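Local coordinates for hydroxylase (Rhodococcus sp., PDB 2OR0), which is a putative flavin-dependent hydroxylase of the acyl-CoA dehydrogenase superfamily, probably binding FAD and inserting one atom of molecular oxygen into its substrate, at residues A[184-198]-A[210-224]. Sequence-based numbering, arbitrary orientation.
Sequences HVILPRTDYQIVEDT and KDLIVDGAFVPGYRT
K210 runs its side chain past I194, V195 and T198 toward E196. Its CB and CG lie against V195 O and T198 OG1, CD rests on I194 CG2 at 3.7 Å, CE comes alongside E196 OE1 at 3.5 Å, and NZ forms a salt bridge with E196 OE1 at 3.0 Å through the syn lone pair; NZ is also salt-bridged to D159, so two carboxylates share one ammonium. Cut back to alanine, the position would probably leave E196 and D159 without that cation and uncover I194 CG2. A threonine hydroxyl can donate and accept at once: turned between backbone N and carbonyl carbon (chi1 54°), T198 OG1 donates to V195 O and accepts from D211 N at 3.0 Å. Aliphatic L212 offers methyls, laying CD1 over one face of the Y192 ring, 4.2 Å from its centroid, a CH-pi contact, while CD2 lies beside I194 CG1. Past the corner at 215-216, L187 CD1 meets V219 CG2, and I186 N bonds R223 O at 2.8 Å. The antiparallel pairings of 193-195 with 210-214 and V185 with T224, with a classic beta bulge at G216 and A217 against strand 145-155, belong to the central beta domain of the acyl-CoA dehydrogenase fold.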
ATOM      1  N   HIS A 184      -4.278  13.277 -11.118  1.00 31.65           N
ATOM      2  CA  HIS A 184      -5.066  12.432 -10.243  1.00 31.85           C
ATOM      3  C   HIS A 184      -6.498  12.982 -10.186  1.00 32.04           C
ATOM      4  O   HIS A 184      -6.706  14.189  -9.967  1.00 32.11           O
ATOM      5  CB  HIS A 184      -4.466  12.390  -8.824  1.00 31.68           C
ATOM      6  CG  HIS A 184      -3.094  11.780  -8.748  1.00 33.53           C
ATOM      7  ND1 HIS A 184      -2.309  11.845  -7.610  1.00 32.89           N
ATOM      8  CD2 HIS A 184      -2.361  11.103  -9.667  1.00 32.89           C
ATOM      9  CE1 HIS A 184      -1.160  11.229  -7.829  1.00 33.49           C
ATOM     10  NE2 HIS A 184      -1.162  10.776  -9.069  1.00 32.57           N
ATOM     11  N   VAL A 185      -7.493  12.120 -10.387  1.00 31.80           N
ATOM     12  CA  VAL A 185      -8.893  12.571 -10.491  1.00 30.98           C
ATOM     13  C   VAL A 185      -9.763  11.795  -9.508  1.00 31.35           C
ATOM     14  O   VAL A 185      -9.512  10.609  -9.246  1.00 31.13           O
ATOM     15  CB  VAL A 185      -9.445  12.418 -11.963  1.00 31.82           C
ATOM     16  CG1 VAL A 185      -8.638  13.262 -12.936  1.00 28.91           C
ATOM     17  CG2 VAL A 185      -9.456  10.943 -12.421  1.00 29.10           C
ATOM     18  N   ILE A 186     -10.769  12.455  -8.943  1.00 31.55           N
ATOM     19  CA  ILE A 186     -11.671  11.795  -7.995  1.00 32.04           C
ATOM     20  C   ILE A 186     -13.061  11.621  -8.623  1.00 32.43           C
ATOM     21  O   ILE A 186     -13.614  12.583  -9.180  1.00 32.93           O
ATOM     22  CB  ILE A 186     -11.763  12.578  -6.650  1.00 32.28           C
ATOM     23  CG1 ILE A 186     -10.413  12.579  -5.929  1.00 34.17           C
ATOM     24  CG2 ILE A 186     -12.819  11.993  -5.727  1.00 30.40           C
ATOM     25  CD1 ILE A 186      -9.781  13.964  -5.873  1.00 37.45           C
ATOM     26  N   LEU A 187     -13.608  10.399  -8.552  1.00 32.41           N
ATOM     27  CA  LEU A 187     -14.927  10.070  -9.128  1.00 32.68           C
ATOM     28  C   LEU A 187     -15.762   9.341  -8.113  1.00 32.70           C
ATOM     29  O   LEU A 187     -15.242   8.489  -7.402  1.00 33.16           O
ATOM     30  CB  LEU A 187     -14.806   9.158 -10.359  1.00 32.24           C
ATOM     31  CG  LEU A 187     -14.361   9.733 -11.698  1.00 33.43           C
ATOM     32  CD1 LEU A 187     -12.891  10.049 -11.686  1.00 33.67           C
ATOM     33  CD2 LEU A 187     -14.667   8.742 -12.804  1.00 32.47           C
ATOM     34  N   PRO A 188     -17.064   9.672  -8.026  1.00 32.55           N
ATOM     35  CA  PRO A 188     -17.966   8.882  -7.203  1.00 32.54           C
ATOM     36  C   PRO A 188     -18.256   7.549  -7.904  1.00 33.36           C
ATOM     37  O   PRO A 188     -18.120   7.476  -9.129  1.00 32.79           O
ATOM     38  CB  PRO A 188     -19.230   9.743  -7.149  1.00 32.50           C
ATOM     39  CG  PRO A 188     -19.172  10.591  -8.385  1.00 31.62           C
ATOM     40  CD  PRO A 188     -17.736  10.822  -8.665  1.00 32.63           C
ATOM     41  N   ARG A 189     -18.647   6.526  -7.132  1.00 33.89           N
ATOM     42  CA  ARG A 189     -18.843   5.163  -7.657  1.00 35.47           C
ATOM     43  C   ARG A 189     -19.937   5.125  -8.716  1.00 35.93           C
ATOM     44  O   ARG A 189     -19.944   4.278  -9.612  1.00 35.27           O
ATOM     45  CB  ARG A 189     -19.182   4.182  -6.528  1.00 35.45           C
ATOM     46  CG  ARG A 189     -19.381   2.761  -7.005  1.00 37.98           C
ATOM     47  CD  ARG A 189     -18.770   1.768  -6.063  1.00 40.88           C
ATOM     48  NE  ARG A 189     -19.498   0.506  -6.111  1.00 44.12           N
ATOM     49  CZ  ARG A 189     -19.381  -0.465  -5.211  1.00 46.65           C
ATOM     50  NH1 ARG A 189     -18.545  -0.337  -4.181  1.00 47.71           N
ATOM     51  NH2 ARG A 189     -20.097  -1.574  -5.344  1.00 48.50           N
ATOM     52  N   THR A 190     -20.865   6.064  -8.585  1.00 36.37           N
ATOM     53  CA  THR A 190     -21.910   6.277  -9.564  1.00 36.80           C
ATOM     54  C   THR A 190     -21.372   6.558 -10.985  1.00 36.04           C
ATOM     55  O   THR A 190     -22.057   6.286 -11.993  1.00 35.90           O
ATOM     56  CB  THR A 190     -22.841   7.417  -9.066  1.00 37.09           C
ATOM     57  OG1 THR A 190     -24.150   7.189  -9.591  1.00 40.85           O
ATOM     58  CG2 THR A 190     -22.326   8.780  -9.479  1.00 35.86           C
ATOM     59  N   ASP A 191     -20.145   7.077 -11.066  1.00 34.11           N
ATOM     60  CA  ASP A 191     -19.561   7.445 -12.344  1.00 33.42           C
ATOM     61  C   ASP A 191     -18.589   6.422 -12.945  1.00 32.43           C
ATOM     62  O   ASP A 191     -17.927   6.717 -13.928  1.00 31.80           O
ATOM     63  CB  ASP A 191     -18.892   8.808 -12.241  1.00 33.81           C
ATOM     64  CG  ASP A 191     -19.910   9.973 -12.206  1.00 36.07           C
ATOM     65  OD1 ASP A 191     -21.124   9.735 -12.431  1.00 39.32           O
ATOM     66  OD2 ASP A 191     -19.479  11.128 -11.960  1.00 37.44           O
ATOM     67  N   TYR A 192     -18.510   5.224 -12.372  1.00 31.71           N
ATOM     68  CA  TYR A 192     -17.686   4.159 -12.990  1.00 31.49           C
ATOM     69  C   TYR A 192     -18.264   2.780 -12.775  1.00 31.33           C
ATOM     70  O   TYR A 192     -19.244   2.601 -12.054  1.00 30.61           O
ATOM     71  CB  TYR A 192     -16.208   4.222 -12.541  1.00 31.09           C
ATOM     72  CG  TYR A 192     -15.995   4.146 -11.026  1.00 30.47           C
ATOM     73  CD1 TYR A 192     -15.951   2.917 -10.364  1.00 29.73           C
ATOM     74  CD2 TYR A 192     -15.832   5.303 -10.271  1.00 28.76           C
ATOM     75  CE1 TYR A 192     -15.755   2.842  -8.987  1.00 29.46           C
ATOM     76  CE2 TYR A 192     -15.643   5.248  -8.900  1.00 30.10           C
ATOM     77  CZ  TYR A 192     -15.603   4.015  -8.257  1.00 31.67           C
ATOM     78  OH  TYR A 192     -15.409   3.959  -6.886  1.00 31.00           O
ATOM     79  N   GLN A 193     -17.635   1.810 -13.419  1.00 32.27           N
ATOM     80  CA  GLN A 193     -18.095   0.438 -13.408  1.00 34.09           C
ATOM     81  C   GLN A 193     -16.956  -0.447 -12.894  1.00 32.11           C
ATOM     82  O   GLN A 193     -15.826  -0.341 -13.353  1.00 31.41           O
ATOM     83  CB  GLN A 193     -18.515   0.007 -14.841  1.00 33.28           C
ATOM     84  CG  GLN A 193     -18.898  -1.479 -14.981  1.00 37.95           C
ATOM     85  CD  GLN A 193     -18.657  -2.103 -16.392  1.00 39.30           C
ATOM     86  OE1 GLN A 193     -18.954  -3.303 -16.618  1.00 47.86           O
ATOM     87  NE2 GLN A 193     -18.126  -1.307 -17.327  1.00 43.93           N
ATOM     88  N   ILE A 194     -17.297  -1.311 -11.952  1.00 31.95           N
ATOM     89  CA  ILE A 194     -16.403  -2.338 -11.415  1.00 32.00           C
ATOM     90  C   ILE A 194     -16.594  -3.569 -12.309  1.00 31.74           C
ATOM     91  O   ILE A 194     -17.710  -4.081 -12.424  1.00 31.92           O
ATOM     92  CB  ILE A 194     -16.759  -2.683  -9.932  1.00 31.66           C
ATOM     93  CG1 ILE A 194     -16.512  -1.475  -9.001  1.00 32.64           C
ATOM     94  CG2 ILE A 194     -15.953  -3.887  -9.428  1.00 31.65           C
ATOM     95  CD1 ILE A 194     -17.068  -1.640  -7.554  1.00 31.68           C
ATOM     96  N   VAL A 195     -15.531  -4.022 -12.962  1.00 31.69           N
ATOM     97  CA  VAL A 195     -15.636  -5.191 -13.854  1.00 31.17           C
ATOM     98  C   VAL A 195     -15.470  -6.497 -13.068  1.00 31.90           C
ATOM     99  O   VAL A 195     -14.409  -6.749 -12.492  1.00 31.90           O
ATOM    100  CB  VAL A 195     -14.658  -5.084 -15.032  1.00 30.76           C
ATOM    101  CG1 VAL A 195     -14.941  -6.156 -16.106  1.00 30.83           C
ATOM    102  CG2 VAL A 195     -14.743  -3.716 -15.652  1.00 30.81           C
ATOM    103  N   GLU A 196     -16.523  -7.323 -13.042  1.00 32.13           N
ATOM    104  CA  GLU A 196     -16.478  -8.621 -12.349  1.00 33.59           C
ATOM    105  C   GLU A 196     -15.547  -9.617 -13.046  1.00 32.76           C
ATOM    106  O   GLU A 196     -15.273  -9.493 -14.241  1.00 31.75           O
ATOM    107  CB  GLU A 196     -17.895  -9.236 -12.207  1.00 34.94           C
ATOM    108  CG  GLU A 196     -18.806  -8.567 -11.161  1.00 40.09           C
ATOM    109  CD  GLU A 196     -18.128  -8.376  -9.777  1.00 45.07           C
ATOM    110  OE1 GLU A 196     -17.580  -9.364  -9.212  1.00 48.01           O
ATOM    111  OE2 GLU A 196     -18.146  -7.235  -9.261  1.00 46.65           O
ATOM    112  N   ASP A 197     -15.059 -10.594 -12.285  1.00 32.94           N
ATOM    113  CA  ASP A 197     -14.179 -11.665 -12.809  1.00 33.31           C
ATOM    114  C   ASP A 197     -12.856 -11.182 -13.420  1.00 31.49           C
ATOM    115  O   ASP A 197     -12.314 -11.786 -14.341  1.00 31.83           O
ATOM    116  CB  ASP A 197     -14.964 -12.587 -13.767  1.00 34.22           C
ATOM    117  CG  ASP A 197     -16.258 -13.080 -13.145  1.00 39.46           C
ATOM    118  OD1 ASP A 197     -16.195 -13.705 -12.062  1.00 44.14           O
ATOM    119  OD2 ASP A 197     -17.355 -12.816 -13.704  1.00 45.40           O
ATOM    120  N   THR A 198     -12.328 -10.092 -12.890  1.00 29.88           N
ATOM    121  CA  THR A 198     -11.079  -9.542 -13.386  1.00 28.42           C
ATOM    122  C   THR A 198      -9.966  -9.664 -12.304  1.00 28.43           C
ATOM    123  O   THR A 198      -8.885  -9.113 -12.436  1.00 28.07           O
ATOM    124  CB  THR A 198     -11.262  -8.079 -13.784  1.00 28.76           C
ATOM    125  OG1 THR A 198     -11.827  -7.354 -12.671  1.00 26.14           O
ATOM    126  CG2 THR A 198     -12.180  -7.965 -15.045  1.00 26.43           C
ATOM    127  N   LYS A 210     -10.210  -5.575  -8.518  1.00 25.60           N
ATOM    128  CA  LYS A 210     -10.863  -5.646  -9.838  1.00 26.44           C
ATOM    129  C   LYS A 210     -10.533  -4.462 -10.748  1.00 26.83           C
ATOM    130  O   LYS A 210     -10.005  -3.443 -10.283  1.00 26.28           O
ATOM    131  CB  LYS A 210     -12.382  -5.782  -9.645  1.00 25.84           C
ATOM    132  CG  LYS A 210     -12.805  -7.142  -9.065  1.00 26.66           C
ATOM    133  CD  LYS A 210     -14.222  -7.061  -8.506  1.00 29.12           C
ATOM    134  CE  LYS A 210     -14.591  -8.258  -7.665  1.00 34.76           C
ATOM    135  NZ  LYS A 210     -15.937  -8.020  -7.061  1.00 38.38           N
ATOM    136  N   ASP A 211     -10.788  -4.641 -12.050  1.00 26.92           N
ATOM    137  CA  ASP A 211     -10.715  -3.569 -13.029  1.00 27.91           C
ATOM    138  C   ASP A 211     -11.878  -2.591 -12.842  1.00 28.31           C
ATOM    139  O   ASP A 211     -12.979  -2.984 -12.431  1.00 28.47           O
ATOM    140  CB  ASP A 211     -10.800  -4.133 -14.461  1.00 27.76           C
ATOM    141  CG  ASP A 211      -9.517  -4.864 -14.904  1.00 29.95           C
ATOM    142  OD1 ASP A 211      -8.623  -5.198 -14.062  1.00 30.32           O
ATOM    143  OD2 ASP A 211      -9.412  -5.121 -16.122  1.00 29.58           O
ATOM    144  N   LEU A 212     -11.630  -1.332 -13.179  1.00 28.89           N
ATOM    145  CA  LEU A 212     -12.667  -0.307 -13.264  1.00 28.55           C
ATOM    146  C   LEU A 212     -12.694   0.250 -14.684  1.00 28.61           C
ATOM    147  O   LEU A 212     -11.645   0.460 -15.284  1.00 27.98           O
ATOM    148  CB  LEU A 212     -12.355   0.866 -12.313  1.00 28.90           C
ATOM    149  CG  LEU A 212     -12.162   0.718 -10.794  1.00 30.25           C
ATOM    150  CD1 LEU A 212     -12.131   2.092 -10.130  1.00 30.27           C
ATOM    151  CD2 LEU A 212     -13.214  -0.162 -10.126  1.00 31.78           C
ATOM    152  N   ILE A 213     -13.897   0.527 -15.191  1.00 28.85           N
ATOM    153  CA  ILE A 213     -14.082   1.158 -16.508  1.00 29.48           C
ATOM    154  C   ILE A 213     -14.859   2.474 -16.387  1.00 29.38           C
ATOM    155  O   ILE A 213     -15.862   2.544 -15.673  1.00 28.68           O
ATOM    156  CB  ILE A 213     -14.839   0.230 -17.504  1.00 29.11           C
ATOM    157  CG1 ILE A 213     -13.896  -0.853 -18.028  1.00 30.19           C
ATOM    158  CG2 ILE A 213     -15.321   1.026 -18.751  1.00 29.72           C
ATOM    159  CD1 ILE A 213     -14.591  -1.869 -18.955  1.00 30.55           C
ATOM    160  N   VAL A 214     -14.392   3.492 -17.099  1.00 29.79           N
ATOM    161  CA  VAL A 214     -15.124   4.752 -17.259  1.00 30.52           C
ATOM    162  C   VAL A 214     -15.354   4.997 -18.762  1.00 31.41           C
ATOM    163  O   VAL A 214     -14.397   4.973 -19.550  1.00 31.19           O
ATOM    164  CB  VAL A 214     -14.357   5.945 -16.577  1.00 30.69           C
ATOM    165  CG1 VAL A 214     -15.138   7.257 -16.713  1.00 31.39           C
ATOM    166  CG2 VAL A 214     -14.117   5.662 -15.084  1.00 28.82           C
ATOM    167  N   ASP A 215     -16.616   5.217 -19.152  1.00 32.20           N
ATOM    168  CA  ASP A 215     -16.980   5.447 -20.568  1.00 33.06           C
ATOM    169  C   ASP A 215     -16.901   6.919 -21.000  1.00 33.47           C
ATOM    170  O   ASP A 215     -16.593   7.212 -22.170  1.00 34.12           O
ATOM    171  CB  ASP A 215     -18.384   4.892 -20.887  1.00 33.24           C
ATOM    172  CG  ASP A 215     -18.385   3.387 -21.115  1.00 34.95           C
ATOM    173  OD1 ASP A 215     -17.293   2.820 -21.312  1.00 34.31           O
ATOM    174  OD2 ASP A 215     -19.479   2.762 -21.076  1.00 36.83           O
ATOM    175  N   GLY A 216     -17.166   7.836 -20.066  1.00 33.18           N
ATOM    176  CA  GLY A 216     -17.081   9.280 -20.316  1.00 32.12           C
ATOM    177  C   GLY A 216     -17.766  10.027 -19.179  1.00 32.37           C
ATOM    178  O   GLY A 216     -18.930  10.452 -19.296  1.00 31.96           O
ATOM    179  N   ALA A 217     -17.041  10.146 -18.063  1.00 31.89           N
ATOM    180  CA  ALA A 217     -17.521  10.801 -16.862  1.00 31.68           C
ATOM    181  C   ALA A 217     -16.929  12.191 -16.781  1.00 31.09           C
ATOM    182  O   ALA A 217     -15.718  12.376 -16.934  1.00 31.52           O
ATOM    183  CB  ALA A 217     -17.140  10.005 -15.640  1.00 31.06           C
ATOM    184  N   PHE A 218     -17.788  13.173 -16.530  1.00 31.37           N
ATOM    185  CA  PHE A 218     -17.319  14.533 -16.321  1.00 30.60           C
ATOM    186  C   PHE A 218     -16.710  14.647 -14.921  1.00 30.39           C
ATOM    187  O   PHE A 218     -17.335  14.240 -13.939  1.00 29.30           O
ATOM    188  CB  PHE A 218     -18.461  15.553 -16.465  1.00 31.40           C
ATOM    189  CG  PHE A 218     -18.077  16.946 -16.031  1.00 30.84           C
ATOM    190  CD1 PHE A 218     -17.196  17.702 -16.798  1.00 31.49           C
ATOM    191  CD2 PHE A 218     -18.587  17.490 -14.848  1.00 31.24           C
ATOM    192  CE1 PHE A 218     -16.829  18.999 -16.403  1.00 33.07           C
ATOM    193  CE2 PHE A 218     -18.224  18.780 -14.449  1.00 30.10           C
ATOM    194  CZ  PHE A 218     -17.347  19.523 -15.214  1.00 31.28           C
ATOM    195  N   VAL A 219     -15.499  15.200 -14.861  1.00 29.72           N
ATOM    196  CA  VAL A 219     -14.807  15.437 -13.594  1.00 30.50           C
ATOM    197  C   VAL A 219     -14.487  16.942 -13.469  1.00 30.66           C
ATOM    198  O   VAL A 219     -13.685  17.479 -14.240  1.00 30.10           O
ATOM    199  CB  VAL A 219     -13.499  14.581 -13.467  1.00 30.33           C
ATOM    200  CG1 VAL A 219     -12.818  14.839 -12.108  1.00 30.36           C
ATOM    201  CG2 VAL A 219     -13.791  13.072 -13.636  1.00 29.82           C
ATOM    202  N   PRO A 220     -15.145  17.629 -12.518  1.00 31.54           N
ATOM    203  CA  PRO A 220     -14.872  19.057 -12.255  1.00 32.40           C
ATOM    204  C   PRO A 220     -13.413  19.335 -11.881  1.00 33.51           C
ATOM    205  O   PRO A 220     -12.743  18.444 -11.326  1.00 34.17           O
ATOM    206  CB  PRO A 220     -15.802  19.395 -11.075  1.00 32.95           C
ATOM    207  CG  PRO A 220     -16.332  18.077 -10.557  1.00 32.25           C
ATOM    208  CD  PRO A 220     -16.207  17.071 -11.654  1.00 30.99           C
ATOM    209  N   GLY A 221     -12.918  20.542 -12.191  1.00 33.45           N
ATOM    210  CA  GLY A 221     -11.536  20.948 -11.889  1.00 33.55           C
ATOM    211  C   GLY A 221     -11.143  20.737 -10.418  1.00 34.11           C
ATOM    212  O   GLY A 221     -10.029  20.274 -10.119  1.00 34.28           O
ATOM    213  N   TYR A 222     -12.064  21.045  -9.503  1.00 33.41           N
ATOM    214  CA  TYR A 222     -11.786  20.965  -8.066  1.00 33.43           C
ATOM    215  C   TYR A 222     -11.630  19.517  -7.545  1.00 33.36           C
ATOM    216  O   TYR A 222     -11.213  19.311  -6.396  1.00 32.73           O
ATOM    217  CB  TYR A 222     -12.842  21.742  -7.253  1.00 32.72           C
ATOM    218  CG  TYR A 222     -14.185  21.045  -7.079  1.00 32.07           C
ATOM    219  CD1 TYR A 222     -14.380  20.123  -6.067  1.00 29.56           C
ATOM    220  CD2 TYR A 222     -15.269  21.345  -7.925  1.00 32.52           C
ATOM    221  CE1 TYR A 222     -15.597  19.477  -5.910  1.00 30.52           C
ATOM    222  CE2 TYR A 222     -16.488  20.715  -7.774  1.00 31.55           C
ATOM    223  CZ  TYR A 222     -16.652  19.790  -6.765  1.00 31.63           C
ATOM    224  OH  TYR A 222     -17.859  19.154  -6.621  1.00 30.08           O
ATOM    225  N   ARG A 223     -11.967  18.539  -8.394  1.00 33.45           N
ATOM    226  CA  ARG A 223     -11.811  17.107  -8.080  1.00 33.36           C
ATOM    227  C   ARG A 223     -10.575  16.502  -8.729  1.00 33.25           C
ATOM    228  O   ARG A 223     -10.471  15.286  -8.874  1.00 33.60           O
ATOM    229  CB  ARG A 223     -13.050  16.315  -8.502  1.00 33.34           C
ATOM    230  CG  ARG A 223     -14.220  16.496  -7.566  1.00 33.74           C
ATOM    231  CD  ARG A 223     -15.325  15.604  -8.000  1.00 33.56           C
ATOM    232  NE  ARG A 223     -16.564  15.840  -7.280  1.00 36.12           N
ATOM    233  CZ  ARG A 223     -17.747  15.347  -7.660  1.00 37.97           C
ATOM    234  NH1 ARG A 223     -17.846  14.597  -8.766  1.00 35.90           N
ATOM    235  NH2 ARG A 223     -18.834  15.598  -6.931  1.00 37.12           N
ATOM    236  N   THR A 224      -9.634  17.353  -9.111  1.00 33.20           N
ATOM    237  CA  THR A 224      -8.400  16.908  -9.720  1.00 32.94           C
ATOM    238  C   THR A 224      -7.190  17.515  -9.005  1.00 32.94           C
ATOM    239  O   THR A 224      -7.308  18.555  -8.336  1.00 33.13           O
ATOM    240  CB  THR A 224      -8.337  17.235 -11.243  1.00 32.79           C
ATOM    241  OG1 THR A 224      -7.958  18.593 -11.446  1.00 34.66           O
ATOM    242  CG2 THR A 224      -9.669  16.990 -11.935  1.00 33.94           C
TER
HETATM  243  O   HOH W   1     -15.833  13.477 -10.485  1.00 29.91           O
HETATM  244  O   HOH W   2     -16.928  12.175 -12.297  1.00 35.64           O
HETATM  245  O   HOH W   3     -20.377  13.497 -10.398  1.00 45.12           O
HETATM  246  O   HOH W   4      -7.927  -7.972 -14.546  1.00 30.66           O